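Local coordinates for protein xylulose kinase (Bifidobacterium adolescentis ATCC 15703, PDB 3I8B) that probably transfers phosphate from ATP to D-xylulose, giving D-xylulose 5-phosphate, as a member of the FGGY family of carbohydrate kinases, at residues T330-G333 with S334-L337; V368-F371 with D372-T376; C409-R412 with D413-E416. All blocks are in the same frame, centred on the assembly; numbering follows the deposited sequence.

Interaction 1 (T330-G333 with S334-L337); sequences TING and SRIL
R335 folds back over I331 and N332 where the chain passes from strand 324-330 into helix 335-344, a strand-to-helix connection in the FGGY C-terminal domain. The backbone turns here: I336 N donates to G333 O at 3.0 Å, with a bent N-H...O angle of 148°. From its CB, the arginine sends CG into the position between its own backbone N and carbonyl carbon (chi1 65°), which turns the chain back toward the loop. CG then lies 3.7 Å from N332 OD1. The next carbon, CD, has two oxygens near it, I331 O at 3.2 Å and N332 OD1 at 3.4 Å. A bend at chi3 (-60°) carries the guanidinium alongside I331, where NH1 comes 3.5 Å from I331 CG2; I331 and R335 point the same way. The other terminal nitrogen, NH2, makes a long, weak ion pair with D372 OD2. With an alanine in place of R335, the loop is likely to lose the aliphatic cover over N332 OD1 and I331 O, and D372 its distant positive partner. N332 is anchored from elsewhere, its ND2 donating to F371 O, which fixes the amide while OD1 faces the arginine chain. On another side of this asparagine, I336 follows the turn with its CG1 branch, which sits 3.2 Å from G333 O and 3.7 Å from N332 CB.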
loop_
_atom_site.group_PDB
_atom_site.type_symbol
_atom_site.label_atom_id
_atom_site.label_comp_id
_atom_site.label_asym_id
_atom_site.label_seq_id
_atom_site.Cartn_x
_atom_site.Cartn_y
_atom_site.Cartn_z
ATOM N N THR A 330 2.070 10.576 2.896
ATOM C CA THR A 330 1.949 11.977 3.262
ATOM C C THR A 330 0.494 12.417 3.099
ATOM O O THR A 330 -0.129 12.176 2.062
ATOM C CB THR A 330 2.888 12.861 2.411
ATOM O OG1 THR A 330 2.813 12.463 1.031
ATOM C CG2 THR A 330 4.333 12.735 2.895
ATOM N N ILE A 331 -0.061 13.038 4.132
ATOM C CA ILE A 331 -1.417 13.579 4.052
ATOM C C ILE A 331 -1.474 14.623 2.957
ATOM O O ILE A 331 -2.418 14.689 2.167
ATOM C CB ILE A 331 -1.814 14.290 5.354
ATOM C CG1 ILE A 331 -1.766 13.321 6.539
ATOM C CG2 ILE A 331 -3.192 14.937 5.197
ATOM C CD1 ILE A 331 -2.897 12.325 6.543
ATOM N N ASN A 332 -0.434 15.442 2.914
ATOM C CA ASN A 332 -0.424 16.587 2.026
ATOM C C ASN A 332 0.383 16.377 0.758
ATOM O O ASN A 332 1.615 16.445 0.752
ATOM C CB ASN A 332 0.034 17.826 2.790
ATOM C CG ASN A 332 -0.905 18.157 3.931
ATOM O OD1 ASN A 332 -1.972 18.729 3.719
ATOM N ND2 ASN A 332 -0.533 17.758 5.140
ATOM N N GLY A 333 -0.338 16.118 -0.323
ATOM C CA GLY A 333 0.279 16.025 -1.629
ATOM C C GLY A 333 -0.237 17.171 -2.465
ATOM O O GLY A 333 -0.010 18.333 -2.150
ATOM N N SER A 334 -0.961 16.825 -3.518
ATOM C CA SER A 334 -1.543 17.794 -4.421
ATOM C C SER A 334 -2.445 18.790 -3.688
ATOM O O SER A 334 -2.591 19.935 -4.122
ATOM C CB SER A 334 -2.347 17.059 -5.493
ATOM O OG SER A 334 -2.928 17.974 -6.383
ATOM N N ARG A 335 -3.054 18.360 -2.585
ATOM C CA ARG A 335 -3.936 19.257 -1.841
ATOM C C ARG A 335 -3.218 20.559 -1.457
ATOM O O ARG A 335 -3.841 21.611 -1.376
ATOM C CB ARG A 335 -4.526 18.570 -0.609
ATOM C CG ARG A 335 -3.505 18.190 0.447
ATOM C CD ARG A 335 -4.144 17.314 1.502
ATOM N NE ARG A 335 -5.249 17.996 2.162
ATOM C CZ ARG A 335 -6.080 17.413 3.021
ATOM N NH1 ARG A 335 -5.928 16.127 3.315
ATOM N NH2 ARG A 335 -7.054 18.110 3.594
ATOM N N ILE A 336 -1.908 20.483 -1.246
ATOM C CA ILE A 336 -1.101 21.675 -0.980
ATOM C C ILE A 336 -1.328 22.731 -2.067
ATOM O O ILE A 336 -1.393 23.931 -1.798
ATOM C CB ILE A 336 0.403 21.329 -0.943
ATOM C CG1 ILE A 336 0.703 20.343 0.185
ATOM C CG2 ILE A 336 1.245 22.588 -0.801
ATOM C CD1 ILE A 336 2.169 19.919 0.259
ATOM N N LEU A 337 -1.446 22.268 -3.304
ATOM C CA LEU A 337 -1.646 23.151 -4.441
ATOM C C LEU A 337 -3.053 23.737 -4.457
ATOM O O LEU A 337 -3.263 24.850 -4.948
ATOM C CB LEU A 337 -1.366 22.389 -5.736
ATOM C CG LEU A 337 0.117 22.207 -6.052
ATOM C CD1 LEU A 337 0.464 22.821 -7.402
ATOM C CD2 LEU A 337 0.991 22.781 -4.940
#

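Interaction 2 (V368-F371 with D372-T376); sequences VPYF and DGERT
Y370 and G373 close a type II beta turn, and Y370 and E374 pack side chain on side chain just beyond it. In the backbone, G373 N donates to Y370 O at 2.8 Å. Two inverse gamma turns, centred on P369 and Y370, lead into this bend. A side chain at G373 would run into the carbonyl O of D372, so the backbone angles there suit a residue without one. The second kind of contact is a CH-pi interaction: E374 CB stands 4.3 Å from the centroid of the Y370 ring, 22° off its normal. E374 CG comes nearer the rim, 3.3 Å from Y370 CD1. V368 CG1 lies over the centre of the opposite ring face, 3.3 Å above the plane, so aliphatic carbon meets the ring on both faces. Polar contacts make the third group. Bent at chi2 (-56°), E374 swings its carboxylate away from the tyrosine, with the ring and carboxylate planes 74° apart. OE1 accepts R375 N at 2.8 Å on its anti side and, weakly, T376 N at 3.5 Å; it also takes I331 N, while OE2 takes N332 N. Several backbone donors thus hold the carboxylate in place and probably stabilise its negative charge. The loop runs from strand 366-368 toward strand 385-387, with Y370 against Y502 of helix 496-506, E374 against T330 of strand 324-330, and F371 against A339 of helix 335-344.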
loop_
_atom_site.group_PDB
_atom_site.type_symbol
_atom_site.label_atom_id
_atom_site.label_comp_id
_atom_site.label_asym_id
_atom_site.label_seq_id
_atom_site.Cartn_x
_atom_site.Cartn_y
_atom_site.Cartn_z
ATOM N N VAL A 368 6.118 24.685 5.425
ATOM C CA VAL A 368 6.045 23.315 5.922
ATOM C C VAL A 368 4.575 22.935 5.882
ATOM O O VAL A 368 3.794 23.346 6.741
ATOM C CB VAL A 368 6.599 23.163 7.353
ATOM C CG1 VAL A 368 6.424 21.715 7.856
ATOM C CG2 VAL A 368 8.059 23.571 7.404
ATOM N N PRO A 369 4.186 22.148 4.871
ATOM C CA PRO A 369 2.780 22.033 4.488
ATOM C C PRO A 369 1.998 20.989 5.268
ATOM O O PRO A 369 1.299 20.197 4.635
ATOM C CB PRO A 369 2.860 21.569 3.026
ATOM C CG PRO A 369 4.311 21.192 2.779
ATOM C CD PRO A 369 5.031 21.237 4.081
ATOM N N TYR A 370 2.096 20.979 6.592
ATOM C CA TYR A 370 1.378 19.977 7.376
ATOM C C TYR A 370 -0.083 20.377 7.603
ATOM O O TYR A 370 -0.586 20.345 8.726
ATOM C CB TYR A 370 2.083 19.701 8.710
ATOM C CG TYR A 370 3.515 19.222 8.581
ATOM C CD1 TYR A 370 4.017 18.753 7.366
ATOM C CD2 TYR A 370 4.361 19.212 9.683
ATOM C CE1 TYR A 370 5.332 18.311 7.252
ATOM C CE2 TYR A 370 5.660 18.773 9.577
ATOM C CZ TYR A 370 6.141 18.326 8.366
ATOM O OH TYR A 370 7.437 17.894 8.287
ATOM N N PHE A 371 -0.769 20.754 6.532
ATOM C CA PHE A 371 -2.187 21.066 6.638
ATOM C C PHE A 371 -2.888 19.868 7.243
ATOM O O PHE A 371 -2.841 18.774 6.680
ATOM C CB PHE A 371 -2.771 21.377 5.263
ATOM C CG PHE A 371 -2.159 22.575 4.611
ATOM C CD1 PHE A 371 -2.595 23.850 4.924
ATOM C CD2 PHE A 371 -1.133 22.429 3.690
ATOM C CE1 PHE A 371 -2.031 24.958 4.329
ATOM C CE2 PHE A 371 -0.562 23.536 3.088
ATOM C CZ PHE A 371 -1.007 24.801 3.409
ATOM N N ASP A 372 -3.515 20.060 8.399
ATOM C CA ASP A 372 -4.224 18.965 9.059
ATOM C C ASP A 372 -3.282 17.856 9.542
ATOM O O ASP A 372 -3.664 16.689 9.600
ATOM C CB ASP A 372 -5.285 18.386 8.113
ATOM C CG ASP A 372 -6.223 19.455 7.568
ATOM O OD1 ASP A 372 -7.129 19.886 8.310
ATOM O OD2 ASP A 372 -6.049 19.873 6.403
ATOM N N GLY A 373 -2.051 18.223 9.885
ATOM C CA GLY A 373 -1.077 17.271 10.393
ATOM C C GLY A 373 -0.340 16.521 9.294
ATOM O O GLY A 373 -0.460 16.865 8.116
ATOM N N GLU A 374 0.442 15.515 9.679
ATOM C CA GLU A 374 1.102 14.639 8.704
ATOM C C GLU A 374 1.279 13.220 9.221
ATOM O O GLU A 374 1.390 12.999 10.442
ATOM C CB GLU A 374 2.469 15.186 8.264
ATOM C CG GLU A 374 2.479 15.884 6.898
ATOM C CD GLU A 374 1.962 15.008 5.774
ATOM O OE1 GLU A 374 1.910 13.767 5.954
ATOM O OE2 GLU A 374 1.611 15.561 4.709
ATOM N N ARG A 375 1.286 12.270 8.281
ATOM C CA ARG A 375 1.654 10.890 8.545
ATOM C C ARG A 375 3.182 10.780 8.572
ATOM O O ARG A 375 3.754 10.130 9.443
ATOM C CB ARG A 375 1.108 9.969 7.445
ATOM C CG ARG A 375 -0.359 9.577 7.563
ATOM C CD ARG A 375 -0.571 8.396 8.525
ATOM N NE ARG A 375 0.193 7.200 8.146
ATOM C CZ ARG A 375 -0.267 6.212 7.377
ATOM N NH1 ARG A 375 -1.500 6.257 6.885
ATOM N NH2 ARG A 375 0.506 5.165 7.104
ATOM N N THR A 376 3.838 11.417 7.603
ATOM C CA THR A 376 5.294 11.399 7.521
ATOM C C THR A 376 5.804 12.830 7.349
ATOM O O THR A 376 5.512 13.470 6.336
ATOM C CB THR A 376 5.777 10.528 6.333
ATOM O OG1 THR A 376 5.209 9.212 6.429
ATOM C CG2 THR A 376 7.296 10.413 6.324
#

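Interaction 3 (C409-R412 with D413-E416); sequences CSQR and DCLE
R412 and E416 stand one helical turn apart on helix 396-420 and join in an i to i+4 salt bridge, R412 NH1 to E416 OE2 at 2.8 Å. Beneath it the backbone is regular: D413 N reaches C409 O at 2.8 Å, C414 N bonds to S410 O and L415 N to Q411 O, and E416 N bonds to R412 O at 2.9 Å. The tight part of the contact faces the sheet. There L415 CD1 folds to 3.3 Å from Q411 O, and C414 SG, anti to its carbonyl carbon (chi1 -74°), sits 3.6 Å from S410 O. Q411 and L415 pack on I291 of strand 288-293 and C414 on A328 of strand 324-330, while Q411 NE2 binds T330 OG1. The partly exposed side, carrying D413 and E416, relies on charges instead. The R412-E416 bridge is skewed: the guanidinium and carboxylate planes are 47° apart, and NH1 meets OE2 from above the carboxylate plane, 39° out of it. R412 is held at other points too, by E496 through NH2 and by I447 O through NE. E416 OE2 has R419 as a second cationic partner, which probably helps keep the carboxylate ionised. D413 turns to Y499 and R506 of helix 496-506. The i to i+4 ion pair is a common helix-surface motif, and a helix packed on a mixed sheet is consistent with the actin-like ATPase fold to which FGGY kinases belong.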
loop_
_atom_site.group_PDB
_atom_site.type_symbol
_atom_site.label_atom_id
_atom_site.label_comp_id
_atom_site.label_asym_id
_atom_site.label_seq_id
_atom_site.Cartn_x
_atom_site.Cartn_y
_atom_site.Cartn_z
ATOM N N CYS A 409 9.448 19.475 -1.344
ATOM C CA CYS A 409 10.360 19.303 -0.215
ATOM C C CYS A 409 9.913 18.220 0.762
ATOM O O CYS A 409 10.744 17.509 1.321
ATOM C CB CYS A 409 10.557 20.630 0.531
ATOM S SG CYS A 409 11.755 21.733 -0.272
ATOM N N SER A 410 8.604 18.124 0.989
ATOM C CA SER A 410 8.049 17.081 1.836
ATOM C C SER A 410 8.366 15.710 1.239
ATOM O O SER A 410 8.793 14.805 1.949
ATOM C CB SER A 410 6.532 17.245 1.966
ATOM O OG SER A 410 5.957 16.115 2.603
ATOM N N GLN A 411 8.157 15.562 -0.066
ATOM C CA GLN A 411 8.460 14.299 -0.732
ATOM C C GLN A 411 9.962 13.990 -0.640
ATOM O O GLN A 411 10.354 12.841 -0.435
ATOM C CB GLN A 411 7.986 14.315 -2.189
ATOM C CG GLN A 411 6.467 14.372 -2.361
ATOM C CD GLN A 411 5.732 13.342 -1.501
ATOM O OE1 GLN A 411 6.207 12.227 -1.306
ATOM N NE2 GLN A 411 4.569 13.718 -0.993
ATOM N N ARG A 412 10.804 15.013 -0.764
ATOM C CA ARG A 412 12.233 14.810 -0.556
ATOM C C ARG A 412 12.498 14.354 0.864
ATOM O O ARG A 412 13.278 13.432 1.086
ATOM C CB ARG A 412 13.035 16.077 -0.818
ATOM C CG ARG A 412 14.410 16.027 -0.172
ATOM C CD ARG A 412 15.368 15.123 -0.934
ATOM N NE ARG A 412 16.119 15.941 -1.868
ATOM C CZ ARG A 412 17.402 16.249 -1.732
ATOM N NH1 ARG A 412 18.103 15.760 -0.724
ATOM N NH2 ARG A 412 17.986 17.033 -2.626
ATOM N N ASP A 413 11.872 15.029 1.826
ATOM C CA ASP A 413 11.990 14.655 3.227
ATOM C C ASP A 413 11.699 13.167 3.393
ATOM O O ASP A 413 12.385 12.483 4.127
ATOM C CB ASP A 413 11.027 15.478 4.099
ATOM C CG ASP A 413 11.597 15.766 5.483
ATOM O OD1 ASP A 413 12.819 15.590 5.667
ATOM O OD2 ASP A 413 10.835 16.179 6.383
ATOM N N CYS A 414 10.680 12.672 2.700
ATOM C CA CYS A 414 10.377 11.245 2.730
ATOM C C CYS A 414 11.530 10.397 2.189
ATOM O O CYS A 414 11.894 9.380 2.773
ATOM C CB CYS A 414 9.090 10.958 1.956
ATOM S SG CYS A 414 7.597 11.483 2.843
ATOM N N LEU A 415 12.103 10.809 1.066
ATOM C CA LEU A 415 13.236 10.079 0.497
ATOM C C LEU A 415 14.403 10.020 1.494
ATOM O O LEU A 415 15.040 8.977 1.666
ATOM C CB LEU A 415 13.672 10.720 -0.822
ATOM C CG LEU A 415 12.958 10.309 -2.115
ATOM C CD1 LEU A 415 11.456 10.163 -1.935
ATOM C CD2 LEU A 415 13.291 11.294 -3.247
ATOM N N GLU A 416 14.666 11.136 2.173
ATOM C CA GLU A 416 15.764 11.199 3.132
ATOM C C GLU A 416 15.500 10.329 4.354
ATOM O O GLU A 416 16.414 9.718 4.901
ATOM C CB GLU A 416 16.002 12.643 3.565
ATOM C CG GLU A 416 16.470 13.522 2.427
ATOM C CD GLU A 416 17.711 12.971 1.769
ATOM O OE1 GLU A 416 18.468 12.255 2.457
ATOM O OE2 GLU A 416 17.929 13.246 0.571
#

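Along the chain the three interactions come in series, 330-337, then 368-376, then 409-416, all within the FGGY C-terminal domain and on the same side of the chain's centre. Centres of interactions 1 and 2 lie about 8 Å apart; interaction 3 is about 13 Å from either. Strand 324-330 of the seven-stranded mixed sheet is their common neighbour: interaction 1 begins at its last residue, the loop of interaction 2 lies against it, and helix 396-420 packs on it. Interaction 3 also meets interaction 2 directly, with T376 CG2 near C414 SG. Segments distant in sequence are thereby gathered around one strand end, away from the magnesium site and the probable catalytic residues, as structural packing of this domain.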